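Local structure of serine protease inhibitor (Schistosoma haematobium, 3STO) at residues H19-T23 with Q389-P393; Y93-N97 with D140-E144; S99-K104 with N250-T254; Y193-W198 with N349-A355; F298-L304 with I341-K347. The protein probably inhibits serine-type endopeptidases, as serpins generally do by offering an exposed reactive centre loop to the target enzyme. All blocks are in the same frame, centred on the assembly; numbering follows the deposited sequence.

Contact 1. Residues H19-T23 with Q389-P393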
# COMPACT_ATOMS: atom_id res chain seq x y z
N HIS A 19 -4.57 13.88 1.66
CA HIS A 19 -4.02 12.56 1.48
C HIS A 19 -5.16 11.52 1.42
O HIS A 19 -5.00 10.45 0.82
CB HIS A 19 -2.97 12.27 2.56
CG HIS A 19 -3.54 12.06 3.92
ND1 HIS A 19 -3.96 13.11 4.72
CD2 HIS A 19 -3.80 10.93 4.62
CE1 HIS A 19 -4.44 12.63 5.85
NE2 HIS A 19 -4.35 11.31 5.82
N LYS A 20 -6.31 11.86 2.00
CA LYS A 20 -7.46 10.97 1.90
C LYS A 20 -8.18 11.15 0.57
O LYS A 20 -8.74 10.19 0.02
CB LYS A 20 -8.44 11.14 3.08
CG LYS A 20 -7.95 10.61 4.40
CD LYS A 20 -9.09 10.49 5.43
CE LYS A 20 -8.55 10.04 6.78
NZ LYS A 20 -9.60 9.44 7.69
N ALA A 21 -8.19 12.39 0.07
CA ALA A 21 -8.72 12.71 -1.26
C ALA A 21 -7.91 12.00 -2.34
O ALA A 21 -8.48 11.35 -3.23
CB ALA A 21 -8.66 14.20 -1.48
N PHE A 22 -6.60 12.12 -2.26
CA PHE A 22 -5.72 11.38 -3.15
C PHE A 22 -6.06 9.89 -3.07
O PHE A 22 -6.33 9.23 -4.07
CB PHE A 22 -4.25 11.58 -2.76
CG PHE A 22 -3.31 10.75 -3.57
CD1 PHE A 22 -2.99 11.12 -4.88
CD2 PHE A 22 -2.79 9.57 -3.06
CE1 PHE A 22 -2.15 10.32 -5.65
CE2 PHE A 22 -1.95 8.76 -3.82
CZ PHE A 22 -1.61 9.15 -5.12
N THR A 23 -6.02 9.36 -1.86
CA THR A 23 -6.24 7.94 -1.62
C THR A 23 -7.51 7.41 -2.30
O THR A 23 -7.47 6.39 -2.95
CB THR A 23 -6.24 7.62 -0.12
OG1 THR A 23 -4.90 7.76 0.38
CG2 THR A 23 -6.66 6.20 0.07
N GLN A 389 -5.06 5.61 13.97
CA GLN A 389 -4.79 7.01 14.19
C GLN A 389 -5.14 7.84 12.95
O GLN A 389 -5.92 8.79 13.01
CB GLN A 389 -3.34 7.17 14.62
CG GLN A 389 -2.98 8.57 15.00
CD GLN A 389 -1.56 8.63 15.43
OE1 GLN A 389 -1.14 7.83 16.29
NE2 GLN A 389 -0.78 9.52 14.79
N LEU A 390 -4.60 7.44 11.80
CA LEU A 390 -4.95 8.08 10.54
C LEU A 390 -6.39 7.79 10.11
O LEU A 390 -6.89 8.41 9.19
CB LEU A 390 -3.99 7.66 9.45
CG LEU A 390 -2.51 7.91 9.74
CD1 LEU A 390 -1.69 7.45 8.55
CD2 LEU A 390 -2.23 9.36 10.05
N THR A 391 -7.04 6.84 10.79
CA THR A 391 -8.35 6.31 10.38
C THR A 391 -8.47 6.01 8.87
O THR A 391 -9.43 6.42 8.21
CB THR A 391 -9.55 7.16 10.86
OG1 THR A 391 -9.41 8.49 10.36
CG2 THR A 391 -9.58 7.21 12.37
N MSE A 392 -7.50 5.28 8.35
CA MSE A 392 -7.55 4.91 6.96
C MSE A 392 -6.75 3.64 6.75
O MSE A 392 -5.94 3.26 7.58
CB MSE A 392 -6.98 6.02 6.09
CG MSE A 392 -5.47 6.09 6.17
SE MSE A 392 -4.69 7.71 5.31
CE MSE A 392 -5.58 7.57 3.55
N PRO A 393 -7.00 2.95 5.64
CA PRO A 393 -6.15 1.79 5.39
C PRO A 393 -4.82 2.20 4.80
O PRO A 393 -4.72 3.07 3.93
CB PRO A 393 -6.97 0.99 4.37
CG PRO A 393 -7.73 2.05 3.60
CD PRO A 393 -8.09 3.10 4.65
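Lys20 and Met392 bring the two backbones closest, with CA atoms 7.9 Å apart, a gap that helix 18-30 spans with side chains reaching to the turn 389-391 and the start of strand 392-399. Lys20 runs out extended beyond CG and delivers its ammonium to the turn. There Lys20 NZ donates to Thr391 OG1 at 2.8 Å and to Thr391 O at 3.1 Å, the latter approached from above the carbonyl plane; a weak third bond goes to Leu390 O. Thr391 OG1 itself donates to Leu390 O. This turn closes the hairpin of strands 381-387 and 392-399 in the serpin B sheet. Thr391 and Met392 both face Asp387 in a G1 beta bulge, and Asp387 OD1 accepts from Gln389 N and Leu390 N. The side chain of selenomethionine Met392 sets out toward the helix. Its SE atom lies in the plane of the His19 ring, 3.4 Å from CD2, a Met-aromatic contact, with selenium in place of sulfur, at the ring edge. The CG of Lys20 lies over the rim of one face of the same imidazole. A bend about the CG-SE bond (chi3 -52°) carries the CE methyl tip to tip against Thr23, 3.2 Å from Thr23 OG1. Thr23 OG1 in turn donates to His19 O at 2.7 Å. Leu47 of helix 43-55 and Leu96 of helix 82-101 also pack on His19.

Contact 2. Residues Y93-N97 with D140-E144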
# COMPACT_ATOMS: atom_id res chain seq x y z
N TYR A 93 4.11 15.09 3.47
CA TYR A 93 5.00 13.95 3.30
C TYR A 93 5.75 13.59 4.59
O TYR A 93 5.86 12.41 4.96
CB TYR A 93 6.01 14.31 2.19
CG TYR A 93 7.06 13.27 1.96
CD1 TYR A 93 6.81 12.21 1.12
CD2 TYR A 93 8.30 13.34 2.58
CE1 TYR A 93 7.76 11.22 0.89
CE2 TYR A 93 9.28 12.35 2.36
CZ TYR A 93 8.99 11.29 1.50
OH TYR A 93 9.89 10.26 1.22
N GLN A 94 6.28 14.60 5.26
CA GLN A 94 7.10 14.37 6.43
C GLN A 94 6.25 14.04 7.63
O GLN A 94 6.61 13.19 8.42
CB GLN A 94 7.96 15.59 6.73
CG GLN A 94 9.26 15.51 5.98
CD GLN A 94 10.07 16.78 6.06
OE1 GLN A 94 11.19 16.80 5.54
NE2 GLN A 94 9.52 17.84 6.68
N GLU A 95 5.13 14.72 7.76
CA GLU A 95 4.23 14.47 8.84
C GLU A 95 3.78 12.99 8.78
O GLU A 95 3.90 12.26 9.76
CB GLU A 95 3.05 15.41 8.71
CG GLU A 95 2.11 15.40 9.88
CD GLU A 95 2.71 16.07 11.10
OE1 GLU A 95 3.87 16.54 11.01
OE2 GLU A 95 2.02 16.11 12.15
N LEU A 96 3.33 12.54 7.61
CA LEU A 96 2.87 11.16 7.43
C LEU A 96 3.99 10.16 7.63
O LEU A 96 3.82 9.10 8.26
CB LEU A 96 2.23 10.99 6.05
CG LEU A 96 0.92 11.73 5.86
CD1 LEU A 96 0.42 11.71 4.40
CD2 LEU A 96 -0.13 11.18 6.82
N ASN A 97 5.15 10.48 7.12
CA ASN A 97 6.30 9.61 7.32
C ASN A 97 6.70 9.51 8.80
O ASN A 97 6.95 8.42 9.32
CB ASN A 97 7.48 10.10 6.45
CG ASN A 97 8.63 9.13 6.45
OD1 ASN A 97 8.48 8.03 5.94
ND2 ASN A 97 9.77 9.50 7.04
N ASP A 140 16.52 13.26 3.12
CA ASP A 140 15.24 12.56 3.22
C ASP A 140 15.44 11.11 3.66
O ASP A 140 16.17 10.33 3.02
CB ASP A 140 14.50 12.58 1.89
CG ASP A 140 13.07 12.08 2.02
OD1 ASP A 140 12.86 10.86 2.25
OD2 ASP A 140 12.16 12.92 1.91
N SER A 141 14.73 10.76 4.73
CA SER A 141 14.92 9.47 5.39
C SER A 141 14.51 8.28 4.54
O SER A 141 15.29 7.34 4.36
CB SER A 141 14.15 9.44 6.71
OG SER A 141 14.45 8.27 7.42
N GLU A 142 13.29 8.33 4.02
CA GLU A 142 12.78 7.19 3.27
C GLU A 142 13.12 7.24 1.77
O GLU A 142 12.81 6.30 1.04
CB GLU A 142 11.26 7.03 3.46
CG GLU A 142 10.69 7.32 4.85
CD GLU A 142 11.28 6.48 6.03
OE1 GLU A 142 10.93 5.24 6.18
OE2 GLU A 142 12.08 7.09 6.86
N GLY A 143 13.77 8.30 1.31
CA GLY A 143 14.10 8.43 -0.11
C GLY A 143 15.56 8.19 -0.45
O GLY A 143 16.46 8.57 0.31
N GLU A 144 15.81 7.56 -1.59
CA GLU A 144 17.18 7.30 -2.00
C GLU A 144 17.37 7.47 -3.51
O GLU A 144 16.64 6.90 -4.33
CB GLU A 144 17.61 5.92 -1.54
CG GLU A 144 19.07 5.57 -1.75
CD GLU A 144 19.43 4.20 -1.16
OE1 GLU A 144 18.59 3.58 -0.45
OE2 GLU A 144 20.57 3.73 -1.41
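Tyr93 and Asp140 reach for each other from opposite directions, phenol against carboxylate. The Tyr93 hydroxyl OH donates to Asp140 OD1 at 3.2 Å, meeting it on the syn side but tilted out of the carboxylate plane, and OD1 lies in the plane of the ring. The second oxygen, OD2, approaches Tyr93 CE2 to 3.0 Å, with ring and carboxylate planes 49° apart. One turn along the helix, Asn97 ND2 makes a weak bond of 3.3 Å to Glu142 OE2, whose fine geometry is doubtful because the two side chains are modelled too close together. The contact joins helix 82-101, helix D in the serpin order, to the loop that leads from helix 131-138 into strand 143-148, an outer strand of sheet A. Behind the first shell, Ser141 OG donates to Glu142 OE2 at 2.7 Å, nearly in line with its C-O bond, so Ser141 is the firmer partner of that oxygen. Asp140 OD1 also takes a weak bond from Gly143 N, within its own loop. Further out, Phe48 meets the Tyr93 ring edge-to-face, Ile52 touches both Tyr93 and Asp140, and Ile117 of strand 112-124 packs on both Asn97 and Glu142.

Contact 3. Residues S99-K104 with N250-T254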
# COMPACT_ATOMS: atom_id res chain seq x y z
N SER A 99 4.77 10.01 11.43
CA SER A 99 3.71 9.33 12.12
C SER A 99 3.87 7.83 11.96
O SER A 99 3.84 7.12 12.94
CB SER A 99 2.36 9.77 11.59
OG SER A 99 1.34 9.27 12.39
N LEU A 100 4.12 7.36 10.74
CA LEU A 100 4.17 5.93 10.48
C LEU A 100 5.45 5.25 10.97
O LEU A 100 5.41 4.14 11.56
CB LEU A 100 3.95 5.64 8.99
CG LEU A 100 2.53 5.85 8.45
CD1 LEU A 100 2.51 5.86 6.90
CD2 LEU A 100 1.64 4.76 8.99
N THR A 101 6.59 5.90 10.74
CA THR A 101 7.88 5.27 11.09
C THR A 101 8.19 5.39 12.58
O THR A 101 9.11 4.78 13.07
CB THR A 101 9.06 5.83 10.25
OG1 THR A 101 9.29 7.20 10.60
CG2 THR A 101 8.77 5.74 8.74
N SER A 102 7.40 6.19 13.30
CA SER A 102 7.57 6.25 14.74
C SER A 102 7.04 4.99 15.44
O SER A 102 7.34 4.76 16.61
CB SER A 102 6.86 7.47 15.31
OG SER A 102 5.46 7.32 15.20
N GLU A 103 6.28 4.15 14.74
CA GLU A 103 5.71 2.98 15.39
C GLU A 103 6.69 1.81 15.49
O GLU A 103 7.31 1.37 14.51
CB GLU A 103 4.37 2.60 14.75
CG GLU A 103 3.35 3.74 14.77
CD GLU A 103 2.88 4.04 16.20
OE1 GLU A 103 3.21 3.25 17.12
OE2 GLU A 103 2.17 5.05 16.40
N LYS A 104 6.87 1.34 16.71
CA LYS A 104 7.88 0.33 16.99
C LYS A 104 7.33 -1.03 17.35
O LYS A 104 6.19 -1.18 17.86
CB LYS A 104 8.83 0.82 18.09
CG LYS A 104 10.08 1.47 17.57
CD LYS A 104 9.76 2.62 16.68
CE LYS A 104 10.94 3.00 15.81
NZ LYS A 104 10.85 4.44 15.53
N ASN A 250 1.33 -3.90 18.10
CA ASN A 250 1.17 -2.47 18.19
C ASN A 250 -0.28 -2.17 17.76
O ASN A 250 -0.64 -2.27 16.58
CB ASN A 250 2.22 -1.75 17.32
CG ASN A 250 2.15 -0.24 17.48
OD1 ASN A 250 1.08 0.30 17.75
ND2 ASN A 250 3.30 0.44 17.33
N THR A 251 -1.12 -1.84 18.73
CA THR A 251 -2.54 -1.87 18.46
C THR A 251 -3.10 -0.65 17.73
O THR A 251 -4.32 -0.53 17.55
CB THR A 251 -3.36 -2.17 19.72
OG1 THR A 251 -3.29 -1.05 20.61
CG2 THR A 251 -2.83 -3.46 20.38
N ARG A 252 -2.22 0.24 17.31
CA ARG A 252 -2.61 1.30 16.39
C ARG A 252 -3.04 0.67 15.02
O ARG A 252 -3.87 1.20 14.29
CB ARG A 252 -1.44 2.28 16.22
CG ARG A 252 -1.46 2.99 14.88
CD ARG A 252 -0.47 4.12 14.83
NE ARG A 252 -0.66 4.91 13.62
CZ ARG A 252 0.13 5.92 13.26
NH1 ARG A 252 1.18 6.24 14.01
NH2 ARG A 252 -0.11 6.60 12.15
N PHE A 253 -2.43 -0.45 14.69
CA PHE A 253 -2.72 -1.15 13.46
C PHE A 253 -3.58 -2.39 13.72
O PHE A 253 -3.38 -3.11 14.71
CB PHE A 253 -1.40 -1.52 12.77
CG PHE A 253 -0.53 -0.33 12.49
CD1 PHE A 253 -0.91 0.60 11.52
CD2 PHE A 253 0.65 -0.12 13.22
CE1 PHE A 253 -0.12 1.73 11.27
CE2 PHE A 253 1.42 0.97 12.97
CZ PHE A 253 1.03 1.91 12.00
N THR A 254 -4.55 -2.62 12.83
CA THR A 254 -5.42 -3.79 12.92
C THR A 254 -5.66 -4.40 11.54
O THR A 254 -5.58 -3.70 10.53
CB THR A 254 -6.74 -3.45 13.62
OG1 THR A 254 -7.49 -4.63 13.79
CG2 THR A 254 -7.57 -2.45 12.82
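Arg252 meets Glu103 because its side chain stays extended from CG to NE while the glutamate bends at chi2 (-69°) and turns its carboxylate across the arginine. The two flat groups stand almost perpendicular, their planes 88° apart. Within that crossing, Arg252 NH1 gives a fairly straight salt-bridge bond of 2.8 Å to Glu103 OE2, which uses its anti lone pair and lies in the guanidinium plane. The other oxygen, OE1, accepts from Asn250 ND2 at 2.8 Å, so each carboxylate oxygen has its own donor and the rotation of the group is fixed. Asn250 ND2 also makes a long, weak bond to Lys104 O. On the helix side the guanidinium clamps the last turn: NH2 donates to Ser99 OG at 3.0 Å, and NH1 adds weaker bonds to that hydroxyl and to Ser99 O. The carbonyl of Ser99 also accepts from Ser102 OG. The Phe253 ring packs beside these polar groups. Arg252 CG sits over the centre of one of its faces, 3.8 Å above the plane, while Glu103 CB and Leu100 CD2 come to its edge. Asn250 and Phe253 are the ends of a type I turn, closed by a backbone bond from Phe253 N to Asn250 O. That turn links strands 241-247 and 253-260 of the B sheet and here faces the C-terminal end of helix 82-101; Asp387 of strand 381-387 forms a salt bridge with Arg252 NE, and Val114 of strand 112-124 packs on Phe253.

Contact 4. Residues Y193-W198 with N349-A355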
# COMPACT_ATOMS: atom_id res chain seq x y z
N TYR A 193 6.75 -1.83 3.44
CA TYR A 193 6.91 -3.02 4.26
C TYR A 193 6.26 -2.81 5.63
O TYR A 193 6.66 -1.93 6.40
CB TYR A 193 8.40 -3.35 4.39
CG TYR A 193 8.75 -4.71 4.97
CD1 TYR A 193 8.47 -5.87 4.28
CD2 TYR A 193 9.40 -4.81 6.20
CE1 TYR A 193 8.83 -7.12 4.81
CE2 TYR A 193 9.76 -6.04 6.73
CZ TYR A 193 9.47 -7.19 6.04
OH TYR A 193 9.83 -8.42 6.57
N PHE A 194 5.26 -3.63 5.90
CA PHE A 194 4.62 -3.68 7.19
C PHE A 194 4.95 -5.00 7.88
O PHE A 194 4.92 -6.05 7.26
CB PHE A 194 3.10 -3.54 7.03
CG PHE A 194 2.37 -3.48 8.32
CD1 PHE A 194 2.08 -4.65 9.03
CD2 PHE A 194 1.98 -2.25 8.86
CE1 PHE A 194 1.39 -4.60 10.25
CE2 PHE A 194 1.29 -2.19 10.07
CZ PHE A 194 1.00 -3.37 10.77
N ARG A 195 5.26 -4.95 9.17
CA ARG A 195 5.58 -6.16 9.92
C ARG A 195 5.25 -6.02 11.42
O ARG A 195 5.70 -5.09 12.10
CB ARG A 195 7.05 -6.53 9.72
CG ARG A 195 7.45 -7.80 10.44
CD ARG A 195 8.81 -7.63 11.14
NE ARG A 195 9.93 -8.15 10.36
CZ ARG A 195 11.18 -7.73 10.49
NH1 ARG A 195 11.46 -6.77 11.37
NH2 ARG A 195 12.16 -8.25 9.75
N ASP A 196 4.43 -6.95 11.90
CA ASP A 196 4.14 -7.06 13.32
C ASP A 196 3.51 -8.41 13.69
O ASP A 196 2.91 -9.06 12.86
CB ASP A 196 3.25 -5.91 13.78
CG ASP A 196 3.34 -5.65 15.30
OD1 ASP A 196 4.18 -6.30 15.96
OD2 ASP A 196 2.57 -4.80 15.82
N PHE A 197 3.67 -8.81 14.95
CA PHE A 197 2.98 -9.95 15.53
C PHE A 197 1.53 -9.59 15.78
O PHE A 197 1.20 -8.40 15.93
CB PHE A 197 3.63 -10.31 16.88
CG PHE A 197 4.99 -10.92 16.75
CD1 PHE A 197 5.23 -11.94 15.84
CD2 PHE A 197 6.04 -10.46 17.50
CE1 PHE A 197 6.50 -12.49 15.70
CE2 PHE A 197 7.31 -11.01 17.38
CZ PHE A 197 7.53 -12.03 16.48
N TRP A 198 0.67 -10.61 15.79
CA TRP A 198 -0.69 -10.48 16.30
C TRP A 198 -0.62 -10.11 17.75
O TRP A 198 0.26 -10.58 18.47
CB TRP A 198 -1.50 -11.78 16.19
CG TRP A 198 -1.66 -12.28 14.79
CD1 TRP A 198 -1.11 -13.41 14.26
CD2 TRP A 198 -2.38 -11.64 13.73
NE1 TRP A 198 -1.46 -13.52 12.93
CE2 TRP A 198 -2.25 -12.45 12.58
CE3 TRP A 198 -3.14 -10.45 13.64
CZ2 TRP A 198 -2.84 -12.12 11.36
CZ3 TRP A 198 -3.72 -10.12 12.42
CH2 TRP A 198 -3.57 -10.96 11.30
N ASN A 349 0.49 -15.40 8.65
CA ASN A 349 0.68 -16.70 9.25
C ASN A 349 0.24 -16.60 10.70
O ASN A 349 -0.36 -15.59 11.08
CB ASN A 349 2.14 -17.19 9.08
CG ASN A 349 3.15 -16.32 9.83
OD1 ASN A 349 2.79 -15.59 10.74
ND2 ASN A 349 4.42 -16.41 9.47
N GLU A 350 0.52 -17.64 11.50
CA GLU A 350 0.07 -17.72 12.89
C GLU A 350 0.71 -16.70 13.82
O GLU A 350 0.13 -16.34 14.82
CB GLU A 350 0.33 -19.13 13.47
CG GLU A 350 -0.49 -20.23 12.86
CD GLU A 350 0.15 -20.86 11.62
OE1 GLU A 350 1.17 -20.32 11.11
OE2 GLU A 350 -0.39 -21.90 11.15
N SER A 351 1.92 -16.26 13.48
CA SER A 351 2.65 -15.27 14.28
C SER A 351 2.17 -13.86 14.01
O SER A 351 2.11 -13.04 14.94
CB SER A 351 4.15 -15.35 14.00
OG SER A 351 4.67 -16.62 14.31
N GLY A 352 1.86 -13.55 12.75
CA GLY A 352 1.41 -12.21 12.42
C GLY A 352 1.48 -11.92 10.94
O GLY A 352 1.18 -12.78 10.13
N ILE A 353 1.86 -10.69 10.60
CA ILE A 353 1.97 -10.21 9.23
C ILE A 353 3.43 -9.96 8.94
O ILE A 353 4.10 -9.30 9.72
CB ILE A 353 1.14 -8.94 9.03
CG1 ILE A 353 -0.34 -9.27 9.23
CG2 ILE A 353 1.37 -8.31 7.65
CD1 ILE A 353 -1.22 -8.04 9.23
N GLU A 354 3.93 -10.48 7.83
CA GLU A 354 5.37 -10.50 7.56
C GLU A 354 6.19 -10.90 8.79
O GLU A 354 7.32 -10.43 8.98
CB GLU A 354 5.88 -9.15 7.02
CG GLU A 354 5.61 -8.92 5.54
CD GLU A 354 4.17 -8.53 5.24
OE1 GLU A 354 3.32 -9.44 5.12
OE2 GLU A 354 3.86 -7.31 5.10
N ALA A 355 5.61 -11.76 9.62
CA ALA A 355 6.25 -12.19 10.86
C ALA A 355 6.98 -13.52 10.70
O ALA A 355 6.88 -14.18 9.66
CB ALA A 355 5.21 -12.27 11.98
O HOH W 1 4.19 -4.87 3.62
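Trp198 lies with its indole against the turn 349-352. Its NE1 gives Asn349 O a straight bond of 3.0 Å, in the ring plane and in the carbonyl plane, while Trp198 N bonds Ser351 O at 2.9 Å. Gly352 CA rests over the indole face, offset toward its rim, 3.5 Å from the centroid of the five-membered ring in a CH-pi contact; it also makes a CA-H...O contact with Asp196 O. Asn349 OD1 accepts from Gly352 N, an Asx motif that sets this turn. Ile353 comes next: its backbone N and O pair with Asp196 O and N in an antiparallel hydrogen-bonded pair, its CG1 touches the indole at CH2 and its CG2 touches Phe194 CD1. This corresponds to the serpin breach region, where strand 186-197 of sheet A meets the likely hinge at the base of the reactive centre loop. Glu354, at a left-handed backbone position (phi 44°), folds back at chi2 and slides its CG past the Tyr193 ring. Its OE2 stands just 2.7 Å from Phe194 O, two acceptors that may raise the acid's pKa, and a water links that oxygen to Phe194 N. Its other oxygen, OE1, accepts from Lys347 N.

Contact 5. Residues F298-L304 with I341-K347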
# COMPACT_ATOMS: atom_id res chain seq x y z
N PHE A 298 -1.51 -17.23 4.03
CA PHE A 298 -1.16 -16.96 2.65
C PHE A 298 -0.11 -15.88 2.53
O PHE A 298 0.19 -15.13 3.50
CB PHE A 298 -2.39 -16.55 1.84
CG PHE A 298 -3.04 -15.27 2.31
CD1 PHE A 298 -3.93 -15.29 3.38
CD2 PHE A 298 -2.74 -14.06 1.72
CE1 PHE A 298 -4.52 -14.10 3.82
CE2 PHE A 298 -3.32 -12.87 2.17
CZ PHE A 298 -4.21 -12.90 3.22
N THR A 299 0.47 -15.79 1.35
CA THR A 299 1.26 -14.63 1.05
C THR A 299 1.05 -14.15 -0.36
O THR A 299 1.21 -14.92 -1.30
CB THR A 299 2.76 -14.82 1.42
OG1 THR A 299 3.58 -14.27 0.39
CG2 THR A 299 3.09 -16.26 1.64
N LEU A 300 0.63 -12.90 -0.50
CA LEU A 300 0.57 -12.24 -1.81
C LEU A 300 1.78 -11.39 -2.08
O LEU A 300 2.22 -10.60 -1.23
CB LEU A 300 -0.63 -11.30 -1.98
CG LEU A 300 -2.04 -11.68 -1.60
CD1 LEU A 300 -2.96 -10.59 -2.14
CD2 LEU A 300 -2.41 -13.06 -2.14
N LYS A 301 2.30 -11.54 -3.29
CA LYS A 301 3.28 -10.61 -3.85
C LYS A 301 2.72 -9.95 -5.10
O LYS A 301 1.93 -10.54 -5.83
CB LYS A 301 4.57 -11.35 -4.17
CG LYS A 301 5.20 -11.75 -2.91
CD LYS A 301 6.45 -12.60 -3.08
CE LYS A 301 6.71 -13.27 -1.72
NZ LYS A 301 8.04 -14.04 -1.62
N ASN A 302 3.12 -8.73 -5.37
CA ASN A 302 2.74 -8.14 -6.63
C ASN A 302 3.56 -6.92 -6.98
O ASN A 302 4.24 -6.34 -6.12
CB ASN A 302 1.22 -7.87 -6.68
CG ASN A 302 0.84 -6.54 -6.11
OD1 ASN A 302 1.64 -5.85 -5.46
ND2 ASN A 302 -0.40 -6.16 -6.33
N THR A 303 3.51 -6.57 -8.26
CA THR A 303 4.22 -5.42 -8.82
C THR A 303 3.21 -4.62 -9.61
O THR A 303 2.61 -5.12 -10.55
CB THR A 303 5.28 -5.88 -9.81
OG1 THR A 303 6.28 -6.64 -9.12
CG2 THR A 303 5.94 -4.68 -10.45
N LEU A 304 2.97 -3.39 -9.21
CA LEU A 304 2.04 -2.55 -9.95
C LEU A 304 2.80 -1.54 -10.80
O LEU A 304 3.79 -0.93 -10.32
CB LEU A 304 1.15 -1.79 -8.99
CG LEU A 304 0.08 -2.54 -8.23
CD1 LEU A 304 -0.61 -1.54 -7.35
CD2 LEU A 304 -0.88 -3.18 -9.22
N ILE A 341 6.66 2.10 -10.28
CA ILE A 341 6.33 0.73 -9.94
C ILE A 341 6.24 0.60 -8.44
O ILE A 341 7.15 1.03 -7.74
CB ILE A 341 7.40 -0.27 -10.49
CG1 ILE A 341 7.39 -0.29 -12.02
CG2 ILE A 341 7.11 -1.67 -10.04
CD1 ILE A 341 8.64 -0.92 -12.61
N GLN A 342 5.14 0.00 -7.97
CA GLN A 342 5.01 -0.42 -6.58
C GLN A 342 5.08 -1.96 -6.45
O GLN A 342 4.40 -2.70 -7.14
CB GLN A 342 3.75 0.15 -5.90
CG GLN A 342 3.62 -0.27 -4.45
CD GLN A 342 2.38 0.32 -3.78
OE1 GLN A 342 1.26 -0.15 -3.99
NE2 GLN A 342 2.58 1.35 -2.98
N THR A 343 5.95 -2.43 -5.57
CA THR A 343 6.08 -3.84 -5.36
C THR A 343 5.73 -4.12 -3.90
O THR A 343 6.30 -3.50 -2.99
CB THR A 343 7.47 -4.35 -5.76
OG1 THR A 343 7.57 -5.75 -5.44
CG2 THR A 343 8.54 -3.60 -5.03
N ASN A 344 4.76 -5.03 -3.70
CA ASN A 344 4.15 -5.29 -2.39
C ASN A 344 4.24 -6.76 -1.97
O ASN A 344 4.27 -7.68 -2.80
CB ASN A 344 2.66 -4.87 -2.38
CG ASN A 344 2.44 -3.41 -2.74
OD1 ASN A 344 2.72 -2.52 -1.94
ND2 ASN A 344 1.94 -3.15 -3.95
N VAL A 345 4.26 -6.99 -0.66
CA VAL A 345 4.10 -8.35 -0.12
C VAL A 345 3.17 -8.34 1.08
O VAL A 345 3.26 -7.46 1.93
CB VAL A 345 5.43 -8.99 0.27
CG1 VAL A 345 6.25 -8.06 1.14
CG2 VAL A 345 5.18 -10.36 0.96
N LEU A 346 2.23 -9.29 1.09
CA LEU A 346 1.34 -9.53 2.22
C LEU A 346 1.49 -10.99 2.62
O LEU A 346 0.98 -11.88 1.95
CB LEU A 346 -0.13 -9.25 1.84
CG LEU A 346 -1.23 -9.40 2.92
CD1 LEU A 346 -1.01 -8.49 4.14
CD2 LEU A 346 -2.62 -9.14 2.34
N LYS A 347 2.22 -11.22 3.69
CA LYS A 347 2.41 -12.57 4.23
C LYS A 347 1.68 -12.75 5.58
O LYS A 347 2.05 -12.14 6.60
CB LYS A 347 3.90 -12.87 4.34
CG LYS A 347 4.23 -14.08 5.15
CD LYS A 347 5.73 -14.22 5.26
CE LYS A 347 6.12 -15.31 6.26
NZ LYS A 347 7.51 -15.13 6.77
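Leu300 with Leu346, Asn302 with Asn344 and Leu304 with Gln342 are the hydrogen-bonded pairs of two antiparallel strands of serpin sheet A. Strand 339-348 also runs parallel to strand 186-197 on its other side, so the sheet is closed along the line where inhibitory serpins admit the cleaved loop. Backbone bonds come in couples: Leu304 N to Gln342 O at 2.6 Å is answered by Gln342 N to Leu304 O at 2.9 Å. CA-H...O contacts fill the intervals, such as Val345 CA to Leu300 O. Apolar contacts are split between the faces. On the Leu300 and Leu346 side, Leu346 CD2 touches the edge of the Phe298 ring at CE2 (3.8 Å). On the opposite face, Lys301 and Val345 lie side by side. Polar side chains form a row, with Gln342 and Asn344 buried. Asn302 ND2 goes to Leu40 O and Gln342 NE2 to Cys42 O, and both side-chain oxygens also face Asn344, Gln342 OE1 being shared with Thr41 OG1. Asn344 ND2 spends one N-H on Gln342 OE1, approached from above its carbonyl plane, and the other on Asn302 OD1, 3.1 Å away on a lone pair in the carbonyl plane.

Contact 4 has the largest share of buried residues; contact 5 lies nearest the chain centre but has exposed residues on one face, and contacts 1 to 3 are partly buried. Contacts 2 and 3 share helix 82-101, the first its second half, the second its C-terminal end, and Leu390 CD2 of contact 1 packs on Leu96 CD2. The cation of contact 1 comes from the helix and meets neutral oxygens; that of contact 3 comes from the turn and meets a carboxylate as well as Ser99. Contacts 4 and 5 rely on backbone pairing in sheet A, contact 5 nested within contact 4, and Lys347 NZ bonds Ala355 O. Asp196 OD2 binds Asn250 N, joining contacts 4 and 3.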